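Local coordinates for protein cytosolic phospholipase A2 delta (Homo sapiens, PDB 5IZ5) that hydrolyses glycerophospholipids at the sn-2 position in a calcium-dependent manner, preferring linoleic acid there, with a C2 domain that mediates association with lipid membranes, at residues P325-M330 / L670-S675; I730-P735 / G798-A803; T29-E34 / D139-M144; P49-Q54 / P74-A79. The protein carries 3 engineered substitutions. All coordinates share one frame; numbering follows the deposited sequence.

Contact 1 of 4, residues P325-M330 / L670-S675; sequences PVVGIM and LDLILS
Asp671 holds CG anti to its own carbonyl carbon (chi1 -61°), and this carries OD2 across to Val326 N, whose hydrogen it accepts at 2.8 Å through its anti lone pair. At the other end, Met330 starts with CG anti to the backbone N, which brings SD 3.8 Å from Ile673 CG2; the bend at chi3 (104°) then turns CE against CB and OG of Ser675. Between them runs a parallel ladder. Val326 O takes two donors, Asp671 N at 2.9 Å and Leu672 N at 3.2 Å, the first in the carbonyl plane and the second tilted out of it. Leu674 N then reaches Gly328 O at 2.7 Å. Gly328 is a telling position: Leu670 CD2 lies 3.5 Å from Gly328 CA, and a beta carbon on that CA would collide with it. Strand 360-363 continues this mixed sheet beyond 327-331, and strand 730-734 beyond 672-676. With an alanine in place of Asp671, the N-H of Val326 would probably be left without its carboxylate acceptor. Ser675 OG bonds His733 ND1 and shares a water with Met330 O, which implies that in this buried, largely aliphatic seam these two oxygens, like the Val326 N-H, have polar partners.

Contact 2 of 4, residues I730-P735 / G798-A803; sequences ILLHFP and GAILQA
Aliphatic packing carries most of the meeting between Leu732 and the helix. Leu732 CD2 is the probing atom: it comes down on the backbone, 3.6 Å from Ile800 CA and 3.7 Å from Ala799 O, while Ala803 CB, one turn further along, meets the same methyl at 3.8 Å. The small alanines on this side let a single branch of the leucine approach the helix backbone closely. Ile730 makes a lighter contact near the start of the strand, with CG2 4.3 Å from Ala803 CB and CD1 beside the carbonyl oxygen of the same alanine.

The aromatic contribution is Phe734. With CG anti to the carbonyl carbon (chi1 -60°), its ring extends to the helix, and CZ comes 4.1 Å from Ile800 CD1, the two side chains crossing at about a right angle. The methyl approaches the ring obliquely.

Polar bonding is absent across the pair; within the helix, Ala803 N donates to Ala799 O. Leu672 and Leu719 of the flanking strands extend the apolar layer. A helix laid almost antiparallel to a strand (167°), with axes 9.8 Å apart, is the helix-on-sheet packing expected of a layered alpha/beta fold, here formed by helix 797-810 near the C-terminus of the chain.

Contact 3 of 4, residues T29-E34 / D139-M144; sequences TVRVLE and DVEFLM
Arg31 N donates to Glu141 O at 2.8 Å in an almost perfectly straight bond (178°), and Glu141 N returns one to Arg31 O. Thr29 and Leu143 form the next hydrogen-bonded pair of this antiparallel ladder, where Thr29 OG1 also rests 3.5 Å from Leu143 CB. Side by side and pointing the same way, on the face shared with Thr29 and Leu143, Arg31 and Glu141 do not close a salt bridge: NE and OE2 stay 4.4 Å apart and the guanidinium and carboxylate planes are steeply inclined. Arg31 CD instead touches Glu141 OE2 at 3.4 Å, while OE1 of that glutamate pairs with Arg125. The regular register ends in a classic beta bulge, Leu33 and Glu34 both facing Asp139, with Leu33 N reaching Asp139 O and Asp139 N bonding Glu34 O. The other face, bearing Val30, Val32, Val140 and Phe142, turns into the C2 beta-sandwich, where Val51 and Leu53 of the facing sheet meet the valines of strand 21-36. There Val30, with CG1 anti to its backbone N (chi1 -178°), presses that methyl 3.6 Å from Val140 CG1 and obliquely against Phe142 CE1 at 3.9 Å. Back at the bulge, Arg36 NH1 forms salt bridges with both Glu34 OE2 and Asp139 OD2, probably easing their proximity, and Asp139 OD1 is hydrogen-bonded to Thr127 OG1.

Contact 4 of 4, residues P49-Q54 / P74-A79; sequences PYVILQ and PVWNEA
Strands 49-54 and 75-79 pass at 8.9 Å between axes with their directions 33° apart, too far for a backbone ladder, so Val51, Pro49, Pro74 and Trp76 bridge them with side chains. Val51 sets CG2 anti to its carbonyl carbon and drops that methyl over the six-membered ring of Trp76, 3.5 Å from the centroid and 15° off the normal, a clear CH-pi contact. Pro74 CB lies over the opposite face, 3.6 Å above its plane and offset toward the rim, so the indole is packed between the two residues. These strands belong to two different sheets of the C2 domain, and the indole fills part of the interior of its beta-sandwich. At the ring edge, Trp76 NE1 gives a weak, bent hydrogen bond to Pro49 O at 3.4 Å, the acceptor lying near the indole plane. Replacing Trp76 by an alanine would probably open a gap beneath the Val51 methyl and leave Pro49 O without this donor. The two prolines also meet directly, Pro49 CG to Pro74 CG at 3.7 Å, and Pro49 CB rests 3.9 Å from Trp76 CZ2. Pro49 also sits beside the predicted calcium site, its side chain about 4 Å from the Asp48 side chain and about 6 Å from the Asp98 side chain.

Overall arrangement
The four contacts form two pairs on opposite sides of the chain's centre. Contacts 1 and 2, centres about 10 Å apart, share the catalytic-domain sheet: Ser675 N probably donates to Leu732 O at 2.8 Å, and Leu672 CD1 touches Ala803 CB. Both lie away from the annotated sites, although the strand of contact 1 runs on in sequence toward the substrate-binding Gly334 and Gly335. Contact 4 is nested inside the loop closed by contact 3, with centres again about 10 Å apart, and Val32 N probably bonds Glu78 O at 2.7 Å. Only contact 4 approaches the predicted calcium site. Some 57 Å separates the centres of contacts 1 and 3.

Contact 1 of 4, residues P325-M330 / L670-S675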
loop_
_atom_site.group_PDB
_atom_site.type_symbol
_atom_site.label_atom_id
_atom_site.label_comp_id
_atom_site.label_asym_id
_atom_site.label_seq_id
_atom_site.Cartn_x
_atom_site.Cartn_y
_atom_site.Cartn_z
ATOM N N PRO B 325 4.037 26.682 -13.839
ATOM C CA PRO B 325 3.937 25.283 -14.239
ATOM C C PRO B 325 4.312 24.331 -13.103
ATOM O O PRO B 325 5.178 24.647 -12.287
ATOM C CB PRO B 325 4.945 25.178 -15.384
ATOM C CG PRO B 325 5.987 26.181 -15.025
ATOM C CD PRO B 325 5.228 27.329 -14.420
ATOM N N VAL B 326 3.635 23.188 -13.051
ATOM C CA VAL B 326 3.902 22.167 -12.045
ATOM C C VAL B 326 4.952 21.213 -12.611
ATOM O O VAL B 326 4.716 20.525 -13.607
ATOM C CB VAL B 326 2.613 21.415 -11.657
ATOM C CG1 VAL B 326 2.895 20.345 -10.609
ATOM C CG2 VAL B 326 1.565 22.394 -11.135
ATOM N N VAL B 327 6.117 21.200 -11.977
ATOM C CA VAL B 327 7.250 20.397 -12.425
ATOM C C VAL B 327 7.502 19.267 -11.430
ATOM O O VAL B 327 7.502 19.489 -10.224
ATOM C CB VAL B 327 8.527 21.254 -12.538
ATOM C CG1 VAL B 327 9.722 20.403 -12.940
ATOM C CG2 VAL B 327 8.324 22.385 -13.542
ATOM N N GLY B 328 7.728 18.064 -11.949
ATOM C CA GLY B 328 8.012 16.899 -11.117
ATOM C C GLY B 328 9.310 16.220 -11.506
ATOM O O GLY B 328 9.691 16.213 -12.674
ATOM N N ILE B 329 10.014 15.699 -10.507
ATOM C CA ILE B 329 11.113 14.768 -10.711
ATOM C C ILE B 329 10.586 13.384 -10.405
ATOM O O ILE B 329 9.943 13.188 -9.376
ATOM C CB ILE B 329 12.265 14.986 -9.712
ATOM C CG1 ILE B 329 12.987 16.302 -9.973
ATOM C CG2 ILE B 329 13.269 13.846 -9.817
ATOM C CD1 ILE B 329 13.866 16.754 -8.825
ATOM N N MET B 330 10.923 12.425 -11.262
ATOM C CA MET B 330 10.436 11.061 -11.143
ATOM C C MET B 330 11.620 10.113 -11.295
ATOM O O MET B 330 12.284 10.103 -12.333
ATOM C CB MET B 330 9.415 10.870 -12.259
ATOM C CG MET B 330 8.905 9.489 -12.584
ATOM S SD MET B 330 7.597 9.686 -13.813
ATOM C CE MET B 330 8.364 9.186 -15.369
ATOM N N LEU B 670 0.498 17.764 -13.590
ATOM C CA LEU B 670 1.879 17.997 -13.988
ATOM C C LEU B 670 1.989 18.504 -15.415
ATOM O O LEU B 670 1.315 18.007 -16.324
ATOM C CB LEU B 670 2.755 16.757 -13.776
ATOM C CG LEU B 670 3.256 16.791 -12.332
ATOM C CD1 LEU B 670 2.391 15.922 -11.436
ATOM C CD2 LEU B 670 4.719 16.420 -12.248
ATOM N N ASP B 671 2.836 19.517 -15.575
ATOM C CA ASP B 671 3.116 20.128 -16.870
ATOM C C ASP B 671 4.423 19.602 -17.434
ATOM O O ASP B 671 4.518 19.342 -18.626
ATOM C CB ASP B 671 3.183 21.650 -16.722
ATOM C CG ASP B 671 1.878 22.231 -16.232
ATOM O OD1 ASP B 671 0.859 22.030 -16.921
ATOM O OD2 ASP B 671 1.868 22.876 -15.162
ATOM N N LEU B 672 5.425 19.451 -16.573
ATOM C CA LEU B 672 6.716 18.909 -16.975
ATOM C C LEU B 672 7.195 17.873 -15.966
ATOM O O LEU B 672 7.111 18.094 -14.760
ATOM C CB LEU B 672 7.750 20.034 -17.089
ATOM C CG LEU B 672 9.205 19.619 -17.320
ATOM C CD1 LEU B 672 9.356 18.943 -18.670
ATOM C CD2 LEU B 672 10.123 20.824 -17.222
ATOM N N ILE B 673 7.705 16.750 -16.465
ATOM C CA ILE B 673 8.306 15.727 -15.617
ATOM C C ILE B 673 9.735 15.455 -16.066
ATOM O O ILE B 673 9.971 15.119 -17.226
ATOM C CB ILE B 673 7.514 14.403 -15.667
ATOM C CG1 ILE B 673 6.083 14.623 -15.180
ATOM C CG2 ILE B 673 8.192 13.341 -14.806
ATOM C CD1 ILE B 673 5.138 13.491 -15.517
ATOM N N LEU B 674 10.682 15.608 -15.149
ATOM C CA LEU B 674 12.054 15.190 -15.394
ATOM C C LEU B 674 12.160 13.746 -14.937
ATOM O O LEU B 674 12.084 13.462 -13.739
ATOM C CB LEU B 674 13.054 16.076 -14.647
ATOM C CG LEU B 674 12.884 17.589 -14.832
ATOM C CD1 LEU B 674 13.987 18.337 -14.100
ATOM C CD2 LEU B 674 12.874 17.977 -16.305
ATOM N N SER B 675 12.315 12.846 -15.906
ATOM C CA SER B 675 12.350 11.413 -15.666
ATOM C C SER B 675 13.789 10.933 -15.594
ATOM O O SER B 675 14.512 10.952 -16.596
ATOM C CB SER B 675 11.622 10.677 -16.789
ATOM O OG SER B 675 11.870 9.280 -16.753
HETATM O O HOH W 1 11.911 7.908 -14.483
#

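Contact 2 of 4, residues I730-P735 / G798-A803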
loop_
_atom_site.group_PDB
_atom_site.type_symbol
_atom_site.label_atom_id
_atom_site.label_comp_id
_atom_site.label_asym_id
_atom_site.label_seq_id
_atom_site.Cartn_x
_atom_site.Cartn_y
_atom_site.Cartn_z
ATOM N N ILE B 730 4.845 17.204 -20.515
ATOM C CA ILE B 730 6.111 17.131 -21.228
ATOM C C ILE B 730 7.065 16.264 -20.424
ATOM O O ILE B 730 7.172 16.419 -19.210
ATOM C CB ILE B 730 6.746 18.532 -21.408
ATOM C CG1 ILE B 730 5.827 19.427 -22.240
ATOM C CG2 ILE B 730 8.125 18.436 -22.057
ATOM C CD1 ILE B 730 6.164 20.897 -22.157
ATOM N N LEU B 731 7.776 15.375 -21.109
ATOM C CA LEU B 731 8.772 14.522 -20.472
ATOM C C LEU B 731 10.175 14.743 -21.009
ATOM O O LEU B 731 10.405 14.677 -22.213
ATOM C CB LEU B 731 8.389 13.059 -20.649
ATOM C CG LEU B 731 7.520 12.559 -19.498
ATOM C CD1 LEU B 731 6.295 11.863 -20.038
ATOM C CD2 LEU B 731 8.310 11.650 -18.566
ATOM N N LEU B 732 11.094 15.011 -20.090
ATOM C CA LEU B 732 12.520 15.015 -20.360
ATOM C C LEU B 732 13.107 13.811 -19.659
ATOM O O LEU B 732 13.097 13.737 -18.431
ATOM C CB LEU B 732 13.176 16.289 -19.833
ATOM C CG LEU B 732 13.693 17.323 -20.832
ATOM C CD1 LEU B 732 12.869 17.387 -22.107
ATOM C CD2 LEU B 732 13.753 18.689 -20.172
ATOM N N HIS B 733 13.631 12.884 -20.451
ATOM C CA HIS B 733 14.090 11.602 -19.954
ATOM C C HIS B 733 15.614 11.518 -19.961
ATOM O O HIS B 733 16.256 11.779 -20.986
ATOM C CB HIS B 733 13.508 10.505 -20.829
ATOM C CG HIS B 733 13.800 9.125 -20.337
ATOM N ND1 HIS B 733 13.229 8.605 -19.195
ATOM C CD2 HIS B 733 14.588 8.148 -20.845
ATOM C CE1 HIS B 733 13.658 7.368 -19.018
ATOM N NE2 HIS B 733 14.485 7.068 -20.003
ATOM N N PHE B 734 16.180 11.139 -18.817
ATOM C CA PHE B 734 17.622 11.073 -18.625
ATOM C C PHE B 734 18.053 9.636 -18.349
ATOM O O PHE B 734 18.050 9.191 -17.199
ATOM C CB PHE B 734 18.042 11.959 -17.455
ATOM C CG PHE B 734 17.687 13.405 -17.635
ATOM C CD1 PHE B 734 18.643 14.324 -18.059
ATOM C CD2 PHE B 734 16.390 13.846 -17.399
ATOM C CE1 PHE B 734 18.310 15.657 -18.232
ATOM C CE2 PHE B 734 16.051 15.174 -17.572
ATOM C CZ PHE B 734 17.013 16.080 -17.990
ATOM N N PRO B 735 18.435 8.899 -19.404
ATOM C CA PRO B 735 18.893 7.537 -19.175
ATOM C C PRO B 735 20.271 7.496 -18.539
ATOM O O PRO B 735 21.039 8.461 -18.633
ATOM C CB PRO B 735 18.926 6.937 -20.582
ATOM C CG PRO B 735 19.124 8.092 -21.489
ATOM C CD PRO B 735 18.454 9.265 -20.833
ATOM N N GLY B 798 20.028 23.501 -21.465
ATOM C CA GLY B 798 19.275 24.117 -22.549
ATOM C C GLY B 798 17.925 23.472 -22.773
ATOM O O GLY B 798 16.906 24.160 -22.845
ATOM N N ALA B 799 17.911 22.147 -22.876
ATOM C CA ALA B 799 16.669 21.399 -23.089
ATOM C C ALA B 799 15.681 21.589 -21.933
ATOM O O ALA B 799 14.473 21.696 -22.155
ATOM C CB ALA B 799 16.969 19.921 -23.287
ATOM N N ILE B 800 16.195 21.639 -20.706
ATOM C CA ILE B 800 15.346 21.809 -19.519
ATOM C C ILE B 800 14.693 23.189 -19.526
ATOM O O ILE B 800 13.482 23.310 -19.299
ATOM C CB ILE B 800 16.131 21.610 -18.203
ATOM C CG1 ILE B 800 16.679 20.186 -18.116
ATOM C CG2 ILE B 800 15.236 21.865 -16.996
ATOM C CD1 ILE B 800 17.752 20.004 -17.063
ATOM N N LEU B 801 15.495 24.220 -19.799
ATOM C CA LEU B 801 14.986 25.591 -19.858
ATOM C C LEU B 801 13.952 25.747 -20.968
ATOM O O LEU B 801 12.923 26.390 -20.775
ATOM C CB LEU B 801 16.131 26.592 -20.047
ATOM C CG LEU B 801 17.144 26.689 -18.901
ATOM C CD1 LEU B 801 18.356 27.511 -19.314
ATOM C CD2 LEU B 801 16.526 27.268 -17.640
ATOM N N GLN B 802 14.228 25.154 -22.126
ATOM C CA GLN B 802 13.270 25.127 -23.234
ATOM C C GLN B 802 11.948 24.475 -22.844
ATOM O O GLN B 802 10.884 24.994 -23.163
ATOM C CB GLN B 802 13.870 24.423 -24.444
ATOM C CG GLN B 802 13.030 24.558 -25.708
ATOM C CD GLN B 802 13.316 23.461 -26.716
ATOM O OE1 GLN B 802 14.476 23.182 -27.013
ATOM N NE2 GLN B 802 12.262 22.834 -27.251
ATOM N N ALA B 803 12.019 23.334 -22.162
ATOM C CA ALA B 803 10.813 22.633 -21.718
ATOM C C ALA B 803 10.060 23.466 -20.694
ATOM O O ALA B 803 8.832 23.545 -20.732
ATOM C CB ALA B 803 11.159 21.277 -21.139
#

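Contact 3 of 4, residues T29-E34 / D139-M144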
loop_
_atom_site.group_PDB
_atom_site.type_symbol
_atom_site.label_atom_id
_atom_site.label_comp_id
_atom_site.label_asym_id
_atom_site.label_seq_id
_atom_site.Cartn_x
_atom_site.Cartn_y
_atom_site.Cartn_z
ATOM N N THR B 29 -35.510 -10.934 2.654
ATOM C CA THR B 29 -35.773 -12.303 3.115
ATOM C C THR B 29 -35.208 -13.279 2.082
ATOM O O THR B 29 -35.559 -13.220 0.898
ATOM C CB THR B 29 -37.268 -12.597 3.388
ATOM O OG1 THR B 29 -37.949 -12.899 2.165
ATOM C CG2 THR B 29 -37.947 -11.418 4.063
ATOM N N VAL B 30 -34.311 -14.153 2.532
ATOM C CA VAL B 30 -33.706 -15.168 1.674
ATOM C C VAL B 30 -34.258 -16.517 2.105
ATOM O O VAL B 30 -33.972 -16.978 3.215
ATOM C CB VAL B 30 -32.167 -15.174 1.802
ATOM C CG1 VAL B 30 -31.543 -16.201 0.857
ATOM C CG2 VAL B 30 -31.607 -13.787 1.520
ATOM N N ARG B 31 -35.051 -17.143 1.238
ATOM C CA ARG B 31 -35.640 -18.451 1.546
ATOM C C ARG B 31 -34.896 -19.563 0.811
ATOM O O ARG B 31 -35.035 -19.716 -0.404
ATOM C CB ARG B 31 -37.129 -18.481 1.193
ATOM C CG ARG B 31 -37.852 -19.739 1.667
ATOM C CD ARG B 31 -39.362 -19.649 1.472
ATOM N NE ARG B 31 -40.002 -18.768 2.452
ATOM C CZ ARG B 31 -40.231 -19.079 3.729
ATOM N NH1 ARG B 31 -39.866 -20.260 4.222
ATOM N NH2 ARG B 31 -40.822 -18.195 4.529
ATOM N N VAL B 32 -34.115 -20.334 1.565
ATOM C CA VAL B 32 -33.361 -21.465 1.025
ATOM C C VAL B 32 -34.318 -22.649 0.918
ATOM O O VAL B 32 -34.745 -23.199 1.930
ATOM C CB VAL B 32 -32.164 -21.828 1.937
ATOM C CG1 VAL B 32 -31.384 -23.018 1.387
ATOM C CG2 VAL B 32 -31.242 -20.628 2.100
ATOM N N LEU B 33 -34.659 -23.034 -0.308
ATOM C CA LEU B 33 -35.666 -24.071 -0.530
ATOM C C LEU B 33 -35.064 -25.475 -0.518
ATOM O O LEU B 33 -35.289 -26.247 0.418
ATOM C CB LEU B 33 -36.401 -23.823 -1.854
ATOM C CG LEU B 33 -37.205 -22.524 -1.936
ATOM C CD1 LEU B 33 -37.645 -22.269 -3.369
ATOM C CD2 LEU B 33 -38.403 -22.579 -1.000
ATOM N N GLU B 34 -34.295 -25.793 -1.554
ATOM C CA GLU B 34 -33.772 -27.141 -1.742
ATOM C C GLU B 34 -32.600 -27.140 -2.706
ATOM O O GLU B 34 -32.364 -26.155 -3.410
ATOM C CB GLU B 34 -34.868 -28.061 -2.286
ATOM C CG GLU B 34 -35.357 -27.693 -3.682
ATOM C CD GLU B 34 -36.390 -28.665 -4.213
ATOM O OE1 GLU B 34 -37.452 -28.813 -3.575
ATOM O OE2 GLU B 34 -36.148 -29.275 -5.275
ATOM N N ASP B 139 -32.143 -24.046 -5.233
ATOM C CA ASP B 139 -33.321 -23.179 -5.373
ATOM C C ASP B 139 -33.461 -22.240 -4.186
ATOM O O ASP B 139 -33.504 -22.681 -3.036
ATOM C CB ASP B 139 -34.602 -24.005 -5.502
ATOM C CG ASP B 139 -34.738 -24.670 -6.854
ATOM O OD1 ASP B 139 -33.917 -24.398 -7.761
ATOM O OD2 ASP B 139 -35.679 -25.475 -7.004
ATOM N N VAL B 140 -33.539 -20.945 -4.479
ATOM C CA VAL B 140 -33.675 -19.909 -3.459
ATOM C C VAL B 140 -34.700 -18.884 -3.927
ATOM O O VAL B 140 -34.848 -18.658 -5.131
ATOM C CB VAL B 140 -32.331 -19.185 -3.216
ATOM C CG1 VAL B 140 -32.431 -18.226 -2.034
ATOM C CG2 VAL B 140 -31.210 -20.191 -2.986
ATOM N N GLU B 141 -35.400 -18.263 -2.982
ATOM C CA GLU B 141 -36.249 -17.109 -3.305
ATOM C C GLU B 141 -35.916 -15.885 -2.470
ATOM O O GLU B 141 -35.620 -15.989 -1.275
ATOM C CB GLU B 141 -37.744 -17.424 -3.285
ATOM C CG GLU B 141 -38.206 -18.585 -2.427
ATOM C CD GLU B 141 -39.676 -18.914 -2.642
ATOM O OE1 GLU B 141 -40.279 -18.407 -3.612
ATOM O OE2 GLU B 141 -40.235 -19.683 -1.834
ATOM N N PHE B 142 -35.972 -14.727 -3.127
ATOM C CA PHE B 142 -35.605 -13.453 -2.524
ATOM C C PHE B 142 -36.788 -12.500 -2.518
ATOM O O PHE B 142 -37.456 -12.331 -3.537
ATOM C CB PHE B 142 -34.474 -12.801 -3.322
ATOM C CG PHE B 142 -33.225 -13.623 -3.384
ATOM C CD1 PHE B 142 -32.262 -13.508 -2.396
ATOM C CD2 PHE B 142 -33.008 -14.508 -4.436
ATOM C CE1 PHE B 142 -31.105 -14.265 -2.458
ATOM C CE2 PHE B 142 -31.856 -15.270 -4.502
ATOM C CZ PHE B 142 -30.901 -15.148 -3.512
ATOM N N LEU B 143 -37.038 -11.868 -1.374
ATOM C CA LEU B 143 -38.016 -10.791 -1.308
ATOM C C LEU B 143 -37.430 -9.595 -0.581
ATOM O O LEU B 143 -37.007 -9.694 0.575
ATOM C CB LEU B 143 -39.304 -11.232 -0.612
ATOM C CG LEU B 143 -40.398 -10.151 -0.609
ATOM C CD1 LEU B 143 -41.056 -10.001 -1.978
ATOM C CD2 LEU B 143 -41.443 -10.426 0.466
ATOM N N MET B 144 -37.424 -8.464 -1.277
ATOM C CA MET B 144 -36.945 -7.217 -0.726
ATOM C C MET B 144 -38.139 -6.344 -0.384
ATOM O O MET B 144 -39.002 -6.103 -1.231
ATOM C CB MET B 144 -36.064 -6.517 -1.749
ATOM C CG MET B 144 -35.321 -5.314 -1.195
ATOM S SD MET B 144 -33.835 -5.785 -0.289
ATOM C CE MET B 144 -32.705 -6.196 -1.628
#

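Contact 4 of 4, residues P49-Q54 / P74-A79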
loop_
_atom_site.group_PDB
_atom_site.type_symbol
_atom_site.label_atom_id
_atom_site.label_comp_id
_atom_site.label_asym_id
_atom_site.label_seq_id
_atom_site.Cartn_x
_atom_site.Cartn_y
_atom_site.Cartn_z
ATOM N N PRO B 49 -25.939 -32.506 4.089
ATOM C CA PRO B 49 -25.739 -31.127 3.669
ATOM C C PRO B 49 -26.449 -30.068 4.515
ATOM O O PRO B 49 -27.576 -30.278 4.973
ATOM C CB PRO B 49 -26.299 -31.126 2.247
ATOM C CG PRO B 49 -27.348 -32.193 2.249
ATOM C CD PRO B 49 -27.120 -33.093 3.434
ATOM N N TYR B 50 -25.761 -28.945 4.716
ATOM C CA TYR B 50 -26.357 -27.728 5.267
ATOM C C TYR B 50 -25.895 -26.532 4.440
ATOM O O TYR B 50 -24.834 -26.583 3.806
ATOM C CB TYR B 50 -25.971 -27.539 6.736
ATOM C CG TYR B 50 -24.484 -27.457 6.997
ATOM C CD1 TYR B 50 -23.830 -26.226 7.025
ATOM C CD2 TYR B 50 -23.730 -28.609 7.230
ATOM C CE1 TYR B 50 -22.472 -26.146 7.272
ATOM C CE2 TYR B 50 -22.369 -28.537 7.475
ATOM C CZ TYR B 50 -21.748 -27.303 7.497
ATOM O OH TYR B 50 -20.403 -27.215 7.738
ATOM N N VAL B 51 -26.688 -25.462 4.447
ATOM C CA VAL B 51 -26.345 -24.249 3.707
ATOM C C VAL B 51 -25.877 -23.151 4.655
ATOM O O VAL B 51 -26.466 -22.925 5.712
ATOM C CB VAL B 51 -27.530 -23.722 2.873
ATOM C CG1 VAL B 51 -27.110 -22.509 2.052
ATOM C CG2 VAL B 51 -28.063 -24.814 1.958
ATOM N N ILE B 52 -24.809 -22.471 4.257
ATOM C CA ILE B 52 -24.325 -21.295 4.960
ATOM C C ILE B 52 -24.664 -20.068 4.118
ATOM O O ILE B 52 -24.507 -20.098 2.896
ATOM C CB ILE B 52 -22.809 -21.412 5.232
ATOM C CG1 ILE B 52 -22.588 -22.514 6.286
ATOM C CG2 ILE B 52 -22.214 -20.083 5.682
ATOM C CD1 ILE B 52 -21.247 -22.524 6.999
ATOM N N LEU B 53 -25.153 -19.014 4.772
ATOM C CA LEU B 53 -25.352 -17.718 4.127
ATOM C C LEU B 53 -24.471 -16.676 4.792
ATOM O O LEU B 53 -24.503 -16.504 6.016
ATOM C CB LEU B 53 -26.803 -17.252 4.217
ATOM C CG LEU B 53 -27.915 -18.197 3.773
ATOM C CD1 LEU B 53 -29.248 -17.470 3.851
ATOM C CD2 LEU B 53 -27.684 -18.717 2.365
ATOM N N GLN B 54 -23.685 -15.984 3.975
ATOM C CA GLN B 54 -22.871 -14.873 4.428
ATOM C C GLN B 54 -23.097 -13.712 3.480
ATOM O O GLN B 54 -23.229 -13.903 2.279
ATOM C CB GLN B 54 -21.396 -15.250 4.408
ATOM C CG GLN B 54 -21.024 -16.393 5.328
ATOM C CD GLN B 54 -19.673 -16.954 4.948
ATOM O OE1 GLN B 54 -19.532 -17.549 3.878
ATOM N NE2 GLN B 54 -18.675 -16.750 5.788
ATOM N N PRO B 74 -31.403 -32.389 -0.760
ATOM C CA PRO B 74 -31.990 -31.853 0.467
ATOM C C PRO B 74 -33.089 -30.821 0.228
ATOM O O PRO B 74 -33.013 -30.050 -0.726
ATOM C CB PRO B 74 -30.796 -31.195 1.153
ATOM C CG PRO B 74 -29.918 -30.781 0.023
ATOM C CD PRO B 74 -30.032 -31.893 -0.974
ATOM N N VAL B 75 -34.099 -30.828 1.097
ATOM C CA VAL B 75 -35.149 -29.810 1.112
ATOM C C VAL B 75 -35.182 -29.192 2.507
ATOM O O VAL B 75 -35.644 -29.825 3.455
ATOM C CB VAL B 75 -36.532 -30.411 0.787
ATOM C CG1 VAL B 75 -37.620 -29.342 0.844
ATOM C CG2 VAL B 75 -36.514 -31.081 -0.580
ATOM N N TRP B 76 -34.678 -27.964 2.628
ATOM C CA TRP B 76 -34.611 -27.276 3.920
ATOM C C TRP B 76 -35.835 -26.400 4.173
ATOM O O TRP B 76 -36.419 -26.431 5.259
ATOM C CB TRP B 76 -33.368 -26.389 3.991
ATOM C CG TRP B 76 -32.058 -27.110 3.968
ATOM C CD1 TRP B 76 -31.428 -27.706 5.024
ATOM C CD2 TRP B 76 -31.191 -27.273 2.840
ATOM N NE1 TRP B 76 -30.228 -28.246 4.620
ATOM C CE2 TRP B 76 -30.059 -27.994 3.283
ATOM C CE3 TRP B 76 -31.265 -26.888 1.496
ATOM C CZ2 TRP B 76 -29.009 -28.337 2.429
ATOM C CZ3 TRP B 76 -30.220 -27.231 0.645
ATOM C CH2 TRP B 76 -29.105 -27.944 1.117
ATOM N N ASN B 77 -36.194 -25.599 3.172
ATOM C CA ASN B 77 -37.256 -24.598 3.295
ATOM C C ASN B 77 -37.108 -23.725 4.551
ATOM O O ASN B 77 -38.009 -23.662 5.389
ATOM C CB ASN B 77 -38.634 -25.269 3.262
ATOM C CG ASN B 77 -39.772 -24.262 3.188
ATOM O OD1 ASN B 77 -39.611 -23.159 2.659
ATOM N ND2 ASN B 77 -40.929 -24.635 3.726
ATOM N N GLU B 78 -35.957 -23.069 4.680
ATOM C CA GLU B 78 -35.709 -22.139 5.779
ATOM C C GLU B 78 -35.476 -20.737 5.230
ATOM O O GLU B 78 -34.834 -20.568 4.187
ATOM C CB GLU B 78 -34.499 -22.582 6.605
ATOM C CG GLU B 78 -34.731 -23.843 7.416
ATOM C CD GLU B 78 -33.490 -24.276 8.172
ATOM O OE1 GLU B 78 -32.962 -23.468 8.962
ATOM O OE2 GLU B 78 -33.047 -25.429 7.982
ATOM N N ALA B 79 -35.990 -19.739 5.947
ATOM C CA ALA B 79 -35.878 -18.342 5.544
ATOM C C ALA B 79 -35.038 -17.559 6.541
ATOM O O ALA B 79 -35.085 -17.818 7.742
ATOM C CB ALA B 79 -37.256 -17.720 5.422
#